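Local coordinates for protein endo-beta-mannanase (Rhizomucor miehei, PDB 4QP0) that probably hydrolyses internal beta-1,4-mannosidic linkages at random in mannans, galactomannans and glucomannans, as a secreted glycoside hydrolase of family 5, at residues Y231-G236 with S271-K276; T312-D317 with A353-K358; L29-Q34 with D62-Q67. All coordinates share one frame; numbering follows the deposited sequence.

Overall arrangement
The chain forms the TIM barrel of family 5, and the three contacts follow one another along it without nesting or crossing. From the N terminus, contact 3 comes first: it closes the loop that holds helix 34-47 and strand 51-55, joining the loop after strand 17-25 to the loop that runs into strand 67-70. Contact 1 brings the loop after strand 214-216 onto helix 270-284, with strand 253-257 between in sequence. Contact 2 then joins helix 299-315 to the last helix, 345-358, with strand 320-323 between them in sequence. Contacts 1 and 2 touch where V272, I275 and K276 meet T312 and E316. Contact 3 lies across the chain's centre from both, 34 Å between centres.

Contact 1 of 3, residues Y231-G236 with S271-K276; sequences YEYNGG and SVQWIK
E232 and W274 mark the closest backbone approach, with CA atoms 9.3 Å apart, so the loop 231-236 and the helical turn 271-276 meet largely through side chains. The indole of W274 does most of this. Its CG is anti to the backbone N (chi1 -178°), and the six-membered ring reaches the loop, where it presents its edge to the face of the Y233 ring. The pair is an edge-to-face (T-shaped) stack, with centroids 5.1 Å apart and planes at 85°. W274 CZ3 stands over the phenol face, displaced toward its rim, while CE3 comes to 3.4 Å from Y233 CZ. The two side chains run past one another in opposite directions, and the phenol oxygen reaches across to the helix: Y233 OH is 3.3 Å from W274 CE3 and 3.6 Å from W274 CA. E232 meets the next corner of the indole. Its CB packs 3.6 Å from W274 CH2, and its backbone O lies in the indole plane at the edge, 3.5 Å from the same carbon; the carboxylate turns away, to a long, weak ion pair with K264.

The polar ends find their partners nearby. W274 NE1 bonds to the backbone O of H256 in strand 253-257, and D277 takes Y233 OH on OD2 and Q273 NE2 on OD1. W270 stacks on the indole, and H278 meets it edge-to-face. This is a loop of the TIM barrel laid against an outer helix. Its chemistry is therefore divided: aromatic and van der Waals contact joins the two segments directly, while hydrogen bonds to H256 and D277 probably fix how the indole and the phenol are turned.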
loop_
_atom_site.group_PDB
_atom_site.type_symbol
_atom_site.label_atom_id
_atom_site.label_comp_id
_atom_site.label_asym_id
_atom_site.label_seq_id
_atom_site.Cartn_x
_atom_site.Cartn_y
_atom_site.Cartn_z
ATOM N N TYR A 231 9.469 9.517 -16.958
ATOM C CA TYR A 231 9.781 8.185 -16.435
ATOM C C TYR A 231 8.530 7.466 -15.912
ATOM O O TYR A 231 8.413 6.237 -15.991
ATOM C CB TYR A 231 10.820 8.333 -15.319
ATOM C CG TYR A 231 11.453 7.052 -14.814
ATOM C CD1 TYR A 231 12.298 6.301 -15.623
ATOM C CD2 TYR A 231 11.233 6.616 -13.502
ATOM C CE1 TYR A 231 12.889 5.139 -15.152
ATOM C CE2 TYR A 231 11.819 5.460 -13.022
ATOM C CZ TYR A 231 12.644 4.728 -13.855
ATOM O OH TYR A 231 13.230 3.585 -13.385
ATOM N N GLU A 232 7.600 8.264 -15.401
ATOM C CA GLU A 232 6.360 7.799 -14.789
ATOM C C GLU A 232 5.300 7.359 -15.814
ATOM O O GLU A 232 4.314 6.710 -15.449
ATOM C CB GLU A 232 5.796 8.911 -13.879
ATOM C CG GLU A 232 6.664 9.252 -12.670
ATOM C CD GLU A 232 7.919 10.034 -13.031
ATOM O OE1 GLU A 232 7.997 10.559 -14.168
ATOM O OE2 GLU A 232 8.829 10.128 -12.176
ATOM N N TYR A 233 5.510 7.699 -17.085
ATOM C CA TYR A 233 4.554 7.392 -18.157
ATOM C C TYR A 233 5.058 6.431 -19.235
ATOM O O TYR A 233 4.250 5.827 -19.949
ATOM C CB TYR A 233 4.128 8.674 -18.847
ATOM C CG TYR A 233 3.130 9.508 -18.087
ATOM C CD1 TYR A 233 1.769 9.267 -18.210
ATOM C CD2 TYR A 233 3.545 10.558 -17.273
ATOM C CE1 TYR A 233 0.842 10.034 -17.530
ATOM C CE2 TYR A 233 2.622 11.346 -16.590
ATOM C CZ TYR A 233 1.270 11.071 -16.723
ATOM O OH TYR A 233 0.341 11.831 -16.060
ATOM N N ASN A 234 6.376 6.293 -19.366
ATOM C CA ASN A 234 6.952 5.593 -20.517
ATOM C C ASN A 234 7.473 4.172 -20.260
ATOM O O ASN A 234 8.105 3.572 -21.130
ATOM C CB ASN A 234 8.027 6.460 -21.197
ATOM C CG ASN A 234 9.310 6.571 -20.388
ATOM O OD1 ASN A 234 9.601 5.748 -19.510
ATOM N ND2 ASN A 234 10.098 7.594 -20.694
ATOM N N GLY A 235 7.217 3.647 -19.071
ATOM C CA GLY A 235 7.636 2.299 -18.729
ATOM C C GLY A 235 9.110 2.153 -18.411
ATOM O O GLY A 235 9.636 1.043 -18.410
ATOM N N GLY A 236 9.775 3.270 -18.132
ATOM C CA GLY A 236 11.187 3.254 -17.765
ATOM C C GLY A 236 11.468 2.513 -16.470
ATOM O O GLY A 236 12.524 1.882 -16.326
ATOM N N SER A 271 0.904 17.268 -11.570
ATOM C CA SER A 271 0.298 16.467 -10.517
ATOM C C SER A 271 -1.203 16.307 -10.705
ATOM O O SER A 271 -1.730 15.206 -10.550
ATOM C CB SER A 271 0.604 17.064 -9.140
ATOM O OG SER A 271 1.966 16.869 -8.788
ATOM N N VAL A 272 -1.886 17.405 -11.027
ATOM C CA VAL A 272 -3.297 17.341 -11.349
ATOM C C VAL A 272 -3.491 16.443 -12.563
ATOM O O VAL A 272 -4.356 15.576 -12.567
ATOM C CB VAL A 272 -3.883 18.729 -11.648
ATOM C CG1 VAL A 272 -5.288 18.598 -12.211
ATOM C CG2 VAL A 272 -3.890 19.591 -10.395
ATOM N N GLN A 273 -2.689 16.656 -13.598
ATOM C CA GLN A 273 -2.741 15.792 -14.785
ATOM C C GLN A 273 -2.510 14.316 -14.437
ATOM O O GLN A 273 -3.104 13.436 -15.051
ATOM C CB GLN A 273 -1.747 16.258 -15.857
ATOM C CG GLN A 273 -1.828 15.483 -17.162
ATOM C CD GLN A 273 -2.968 15.959 -18.044
ATOM O OE1 GLN A 273 -2.879 17.025 -18.648
ATOM N NE2 GLN A 273 -4.031 15.162 -18.141
ATOM N N TRP A 274 -1.667 14.061 -13.443
ATOM C CA TRP A 274 -1.337 12.701 -13.001
ATOM C C TRP A 274 -2.527 11.985 -12.410
ATOM O O TRP A 274 -2.753 10.795 -12.701
ATOM C CB TRP A 274 -0.206 12.784 -11.984
ATOM C CG TRP A 274 0.316 11.479 -11.425
ATOM C CD1 TRP A 274 0.265 11.049 -10.104
ATOM C CD2 TRP A 274 1.041 10.420 -12.140
ATOM N NE1 TRP A 274 0.877 9.828 -9.961
ATOM C CE2 TRP A 274 1.358 9.391 -11.138
ATOM C CE3 TRP A 274 1.435 10.222 -13.452
ATOM C CZ2 TRP A 274 2.041 8.223 -11.467
ATOM C CZ3 TRP A 274 2.129 9.038 -13.772
ATOM C CH2 TRP A 274 2.417 8.066 -12.800
ATOM N N ILE A 275 -3.292 12.699 -11.576
ATOM C CA ILE A 275 -4.519 12.172 -10.969
ATOM C C ILE A 275 -5.561 11.902 -12.056
ATOM O O ILE A 275 -6.051 10.778 -12.188
ATOM C CB ILE A 275 -5.105 13.137 -9.897
ATOM C CG1 ILE A 275 -4.126 13.319 -8.734
ATOM C CG2 ILE A 275 -6.452 12.637 -9.375
ATOM C CD1 ILE A 275 -4.272 14.635 -8.005
ATOM N N LYS A 276 -5.894 12.939 -12.828
ATOM C CA LYS A 276 -6.834 12.832 -13.949
ATOM C C LYS A 276 -6.513 11.606 -14.814
ATOM O O LYS A 276 -7.412 10.841 -15.169
ATOM C CB LYS A 276 -6.807 14.104 -14.803
ATOM C CG LYS A 276 -7.444 15.324 -14.158
ATOM C CD LYS A 276 -7.029 16.617 -14.842
ATOM C CE LYS A 276 -8.001 17.066 -15.919
ATOM N NZ LYS A 276 -7.655 16.538 -17.265
#

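Contact 2 of 3, residues T312-D317 with A353-K358; sequences TVEDED and ADAMAK
V313 and M356 meet at about a right angle, the thioether chain of M356 coming across the valine so that its terminal methyl makes the touch. M356 CE lies 3.8 Å from V313 CG1. The methionine is folded to get there: it bends at chi2 (-67°) and again at chi3 (-91°), which carries CE over to the valine. One residue further along, E314 sends its side chain across to the other helix, bending at chi2, and lays its carboxylate against the methyl of A355. The closer oxygen does the touching, with E314 OE2 3.7 Å from A355 CB, while the carboxyl carbon CD stays 4.1 Å from that methyl. This same oxygen is hydrogen-bonded to H352 ND1, just ahead of the segment 353-358, so the polar end of E314 is held by the helix whose alanine it covers.

The two segments belong to helices 299-315 and 345-358, the last two long helices on the outside of the TIM barrel, with strand 320-323 following the first in sequence. V313 and M356 both touch D321 of that strand, and M356 also packs on Y20 of strand 17-25, which puts the apolar half of the contact on the barrel side. The backbones come nearest at E314 and M356, whose CA atoms are 7.4 Å apart.

The first helix closes in a Schellman motif, with D317 at positive phi and a bond from its N to E314 O of 3.1 Å. D317 OD1 then forms a salt bridge with K359 NZ, just past the C-terminal end of helix 345-358, and its OD2 bonds to Y20 OH.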
loop_
_atom_site.group_PDB
_atom_site.type_symbol
_atom_site.label_atom_id
_atom_site.label_comp_id
_atom_site.label_asym_id
_atom_site.label_seq_id
_atom_site.Cartn_x
_atom_site.Cartn_y
_atom_site.Cartn_z
ATOM N N THR A 312 -9.612 17.622 -7.489
ATOM C CA THR A 312 -9.452 16.808 -8.704
ATOM C C THR A 312 -10.020 15.403 -8.510
ATOM O O THR A 312 -10.759 14.914 -9.362
ATOM C CB THR A 312 -7.976 16.717 -9.150
ATOM O OG1 THR A 312 -7.454 18.040 -9.311
ATOM C CG2 THR A 312 -7.839 15.956 -10.469
ATOM N N VAL A 313 -9.681 14.776 -7.382
ATOM C CA VAL A 313 -10.151 13.421 -7.040
ATOM C C VAL A 313 -11.680 13.360 -6.964
ATOM O O VAL A 313 -12.298 12.380 -7.421
ATOM C CB VAL A 313 -9.507 12.914 -5.731
ATOM C CG1 VAL A 313 -10.302 11.771 -5.130
ATOM C CG2 VAL A 313 -8.072 12.475 -5.979
ATOM N N GLU A 314 -12.275 14.408 -6.388
ATOM C CA GLU A 314 -13.728 14.578 -6.342
ATOM C C GLU A 314 -14.340 14.633 -7.744
ATOM O O GLU A 314 -15.153 13.786 -8.098
ATOM C CB GLU A 314 -14.098 15.837 -5.534
ATOM C CG GLU A 314 -14.189 15.584 -4.035
ATOM C CD GLU A 314 -13.774 16.771 -3.181
ATOM O OE1 GLU A 314 -14.062 17.934 -3.549
ATOM O OE2 GLU A 314 -13.161 16.533 -2.119
ATOM N N ASP A 315 -13.922 15.618 -8.541
ATOM C CA ASP A 315 -14.474 15.850 -9.881
ATOM C C ASP A 315 -14.226 14.708 -10.871
ATOM O O ASP A 315 -15.073 14.427 -11.723
ATOM C CB ASP A 315 -13.918 17.153 -10.461
ATOM C CG ASP A 315 -14.281 18.368 -9.628
ATOM O OD1 ASP A 315 -15.214 18.281 -8.805
ATOM O OD2 ASP A 315 -13.632 19.422 -9.806
ATOM N N GLU A 316 -13.063 14.071 -10.772
ATOM C CA GLU A 316 -12.717 12.973 -11.665
ATOM C C GLU A 316 -13.406 11.680 -11.237
ATOM O O GLU A 316 -13.362 10.684 -11.965
ATOM C CB GLU A 316 -11.197 12.780 -11.739
ATOM C CG GLU A 316 -10.421 13.852 -12.506
ATOM C CD GLU A 316 -10.857 14.025 -13.962
ATOM O OE1 GLU A 316 -11.214 13.027 -14.628
ATOM O OE2 GLU A 316 -10.837 15.175 -14.458
ATOM N N ASP A 317 -14.032 11.707 -10.057
ATOM C CA ASP A 317 -14.775 10.571 -9.501
ATOM C C ASP A 317 -13.853 9.372 -9.198
ATOM O O ASP A 317 -14.232 8.199 -9.366
ATOM C CB ASP A 317 -15.924 10.171 -10.442
ATOM C CG ASP A 317 -17.194 9.809 -9.697
ATOM O OD1 ASP A 317 -17.795 10.712 -9.071
ATOM O OD2 ASP A 317 -17.604 8.628 -9.756
ATOM N N ALA A 353 -12.273 14.436 3.547
ATOM C CA ALA A 353 -12.740 13.179 4.136
ATOM C C ALA A 353 -14.267 13.133 4.170
ATOM O O ALA A 353 -14.872 12.137 3.759
ATOM C CB ALA A 353 -12.155 12.983 5.526
ATOM N N ASP A 354 -14.876 14.230 4.633
ATOM C CA ASP A 354 -16.336 14.384 4.670
ATOM C C ASP A 354 -16.970 14.334 3.281
ATOM O O ASP A 354 -18.032 13.740 3.108
ATOM C CB ASP A 354 -16.733 15.695 5.372
ATOM C CG ASP A 354 -16.201 15.788 6.798
ATOM O OD1 ASP A 354 -16.303 14.797 7.561
ATOM O OD2 ASP A 354 -15.676 16.861 7.162
ATOM N N ALA A 355 -16.317 14.957 2.303
ATOM C CA ALA A 355 -16.828 15.009 0.936
ATOM C C ALA A 355 -16.826 13.633 0.258
ATOM O O ALA A 355 -17.742 13.319 -0.500
ATOM C CB ALA A 355 -16.054 16.030 0.113
ATOM N N MET A 356 -15.809 12.817 0.532
ATOM C CA MET A 356 -15.813 11.436 0.062
ATOM C C MET A 356 -16.832 10.590 0.826
ATOM O O MET A 356 -17.511 9.754 0.236
ATOM C CB MET A 356 -14.417 10.808 0.166
ATOM C CG MET A 356 -13.351 11.507 -0.661
ATOM S SD MET A 356 -13.599 11.356 -2.438
ATOM C CE MET A 356 -12.656 9.860 -2.769
ATOM N N ALA A 357 -16.936 10.812 2.137
ATOM C CA ALA A 357 -17.925 10.126 2.975
ATOM C C ALA A 357 -19.344 10.361 2.465
ATOM O O ALA A 357 -20.164 9.439 2.427
ATOM C CB ALA A 357 -17.806 10.590 4.420
ATOM N N LYS A 358 -19.609 11.606 2.072
ATOM C CA LYS A 358 -20.917 12.047 1.596
ATOM C C LYS A 358 -21.293 11.450 0.230
ATOM O O LYS A 358 -22.453 11.121 0.005
ATOM C CB LYS A 358 -20.960 13.584 1.561
ATOM C CG LYS A 358 -22.332 14.197 1.312
#

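Contact 3 of 3, residues L29-Q34 with D62-Q67; sequences LMTSDQ and DSVWFQ
M30 and F66 make the aromatic part of this contact, a Met-aromatic pair. M30 SD sits 4.7 Å from the centre of the F66 ring, 51° off the ring normal, and approaches most closely at F66 CE2, 3.8 Å away. The methionine CB lies beyond the rim of the ring, 3.8 Å from F66 CZ. M30 places CG between its backbone N and carbonyl carbon (chi1 63°) and then runs straight out, which takes SD past F66 CE2.

The remaining contacts are van der Waals. V64 points its branches at the short 3-10 turn, where V64 CG1 lies 3.4 Å from the carbonyl oxygen of M30. T31 adds a looser, apolar touch, its CG2 4.3 Å from V64 CB. Here the backbones are nearest, with the CA atoms of T31 and V64 6.5 Å apart.

Several polar groups of 29-34 bond locally. T31 OG1 and S32 OG both bond to Y28 O, and D33, at the N-cap of helix 34-47, uses OD1 to take N36 N; S32 O takes R88 NH1 of helix 87-98.

Both segments lie largely in loops that follow barrel strands, at the C-terminal end of the barrel, the end that carries the active site in TIM-barrel enzymes. One leads from strand 17-25 into helix 34-47, the other follows strand 51-55 and runs into the hairpin 67-70/75-78. Helix 87-98 borders each of them: R88 touches V64, I89 touches F66 and I92 touches L29, while Y145 of helix 136-151 packs against the F66 ring.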
loop_
_atom_site.group_PDB
_atom_site.type_symbol
_atom_site.label_atom_id
_atom_site.label_comp_id
_atom_site.label_asym_id
_atom_site.label_seq_id
_atom_site.Cartn_x
_atom_site.Cartn_y
_atom_site.Cartn_z
ATOM N N LEU A 29 2.576 1.134 12.283
ATOM C CA LEU A 29 1.676 0.502 13.246
ATOM C C LEU A 29 2.293 -0.759 13.853
ATOM O O LEU A 29 2.165 -1.004 15.057
ATOM C CB LEU A 29 0.305 0.214 12.623
ATOM C CG LEU A 29 -0.726 1.348 12.755
ATOM C CD1 LEU A 29 -1.947 1.097 11.875
ATOM C CD2 LEU A 29 -1.147 1.554 14.206
ATOM N N MET A 30 2.987 -1.528 13.012
ATOM C CA MET A 30 3.671 -2.750 13.427
ATOM C C MET A 30 4.742 -2.581 14.527
ATOM O O MET A 30 5.164 -3.562 15.130
ATOM C CB MET A 30 4.249 -3.483 12.203
ATOM C CG MET A 30 5.315 -2.725 11.428
ATOM S SD MET A 30 6.082 -3.797 10.195
ATOM C CE MET A 30 7.219 -2.656 9.409
ATOM N N THR A 31 5.183 -1.350 14.784
ATOM C CA THR A 31 6.222 -1.112 15.795
ATOM C C THR A 31 5.733 -0.257 16.950
ATOM O O THR A 31 6.466 -0.027 17.912
ATOM C CB THR A 31 7.491 -0.459 15.202
ATOM O OG1 THR A 31 7.154 0.800 14.598
ATOM C CG2 THR A 31 8.166 -1.384 14.181
ATOM N N SER A 32 4.496 0.213 16.849
ATOM C CA SER A 32 3.941 1.128 17.831
ATOM C C SER A 32 3.501 0.405 19.092
ATOM O O SER A 32 3.026 -0.732 19.031
ATOM C CB SER A 32 2.756 1.890 17.235
ATOM O OG SER A 32 3.182 2.755 16.199
ATOM N N ASP A 33 3.647 1.072 20.237
ATOM C CA ASP A 33 3.083 0.555 21.477
ATOM C C ASP A 33 1.565 0.648 21.411
ATOM O O ASP A 33 1.020 1.351 20.562
ATOM C CB ASP A 33 3.672 1.237 22.728
ATOM C CG ASP A 33 3.100 2.629 22.993
ATOM O OD1 ASP A 33 1.871 2.846 22.902
ATOM O OD2 ASP A 33 3.899 3.511 23.354
ATOM N N GLN A 34 0.895 -0.071 22.306
ATOM C CA GLN A 34 -0.540 -0.278 22.212
ATOM C C GLN A 34 -1.348 1.008 22.363
ATOM O O GLN A 34 -2.321 1.219 21.640
ATOM C CB GLN A 34 -0.986 -1.372 23.187
ATOM C CG GLN A 34 -0.286 -2.708 22.914
ATOM C CD GLN A 34 -1.124 -3.933 23.235
ATOM O OE1 GLN A 34 -1.849 -3.969 24.221
ATOM N NE2 GLN A 34 -1.004 -4.964 22.401
ATOM N N ASP A 62 15.516 -6.803 14.446
ATOM C CA ASP A 62 15.270 -5.757 15.437
ATOM C C ASP A 62 14.233 -6.256 16.440
ATOM O O ASP A 62 13.798 -7.412 16.366
ATOM C CB ASP A 62 14.802 -4.458 14.767
ATOM C CG ASP A 62 15.947 -3.673 14.128
ATOM O OD1 ASP A 62 17.029 -3.562 14.750
ATOM O OD2 ASP A 62 15.758 -3.152 13.004
ATOM N N SER A 63 13.838 -5.375 17.363
ATOM C CA SER A 63 12.876 -5.687 18.422
ATOM C C SER A 63 11.592 -6.327 17.891
ATOM O O SER A 63 11.060 -7.252 18.502
ATOM C CB SER A 63 12.543 -4.424 19.219
ATOM O OG SER A 63 13.724 -3.735 19.593
ATOM N N VAL A 64 11.104 -5.818 16.759
ATOM C CA VAL A 64 9.950 -6.391 16.062
ATOM C C VAL A 64 10.431 -6.976 14.743
ATOM O O VAL A 64 11.108 -6.301 13.972
ATOM C CB VAL A 64 8.846 -5.331 15.807
ATOM C CG1 VAL A 64 7.651 -5.931 15.083
ATOM C CG2 VAL A 64 8.391 -4.701 17.117
ATOM N N TRP A 65 10.114 -8.241 14.498
ATOM C CA TRP A 65 10.371 -8.844 13.191
ATOM C C TRP A 65 9.303 -9.835 12.855
ATOM O O TRP A 65 8.770 -10.498 13.748
ATOM C CB TRP A 65 11.752 -9.489 13.129
ATOM C CG TRP A 65 11.957 -10.670 14.053
ATOM C CD1 TRP A 65 12.304 -10.642 15.406
ATOM C CD2 TRP A 65 11.859 -12.104 13.719
ATOM N NE1 TRP A 65 12.418 -11.915 15.914
ATOM C CE2 TRP A 65 12.165 -12.838 14.958
ATOM C CE3 TRP A 65 11.558 -12.822 12.570
ATOM C CZ2 TRP A 65 12.164 -14.226 15.012
ATOM C CZ3 TRP A 65 11.560 -14.222 12.637
ATOM C CH2 TRP A 65 11.857 -14.905 13.829
ATOM N N PHE A 66 8.955 -9.925 11.572
ATOM C CA PHE A 66 7.999 -10.937 11.104
ATOM C C PHE A 66 8.685 -12.063 10.335
ATOM O O PHE A 66 8.237 -13.204 10.389
ATOM C CB PHE A 66 6.863 -10.326 10.265
ATOM C CG PHE A 66 6.076 -9.254 10.979
ATOM C CD1 PHE A 66 5.940 -9.259 12.362
ATOM C CD2 PHE A 66 5.442 -8.246 10.253
ATOM C CE1 PHE A 66 5.213 -8.264 13.007
ATOM C CE2 PHE A 66 4.717 -7.250 10.896
ATOM C CZ PHE A 66 4.599 -7.263 12.274
ATOM N N GLN A 67 9.748 -11.723 9.605
ATOM C CA GLN A 67 10.578 -12.711 8.908
ATOM C C GLN A 67 12.051 -12.461 9.184
ATOM O O GLN A 67 12.445 -11.355 9.557
ATOM C CB GLN A 67 10.371 -12.651 7.402
ATOM C CG GLN A 67 9.179 -13.409 6.871
ATOM C CD GLN A 67 8.837 -12.981 5.455
ATOM O OE1 GLN A 67 8.520 -11.811 5.197
ATOM N NE2 GLN A 67 8.892 -13.926 4.530
#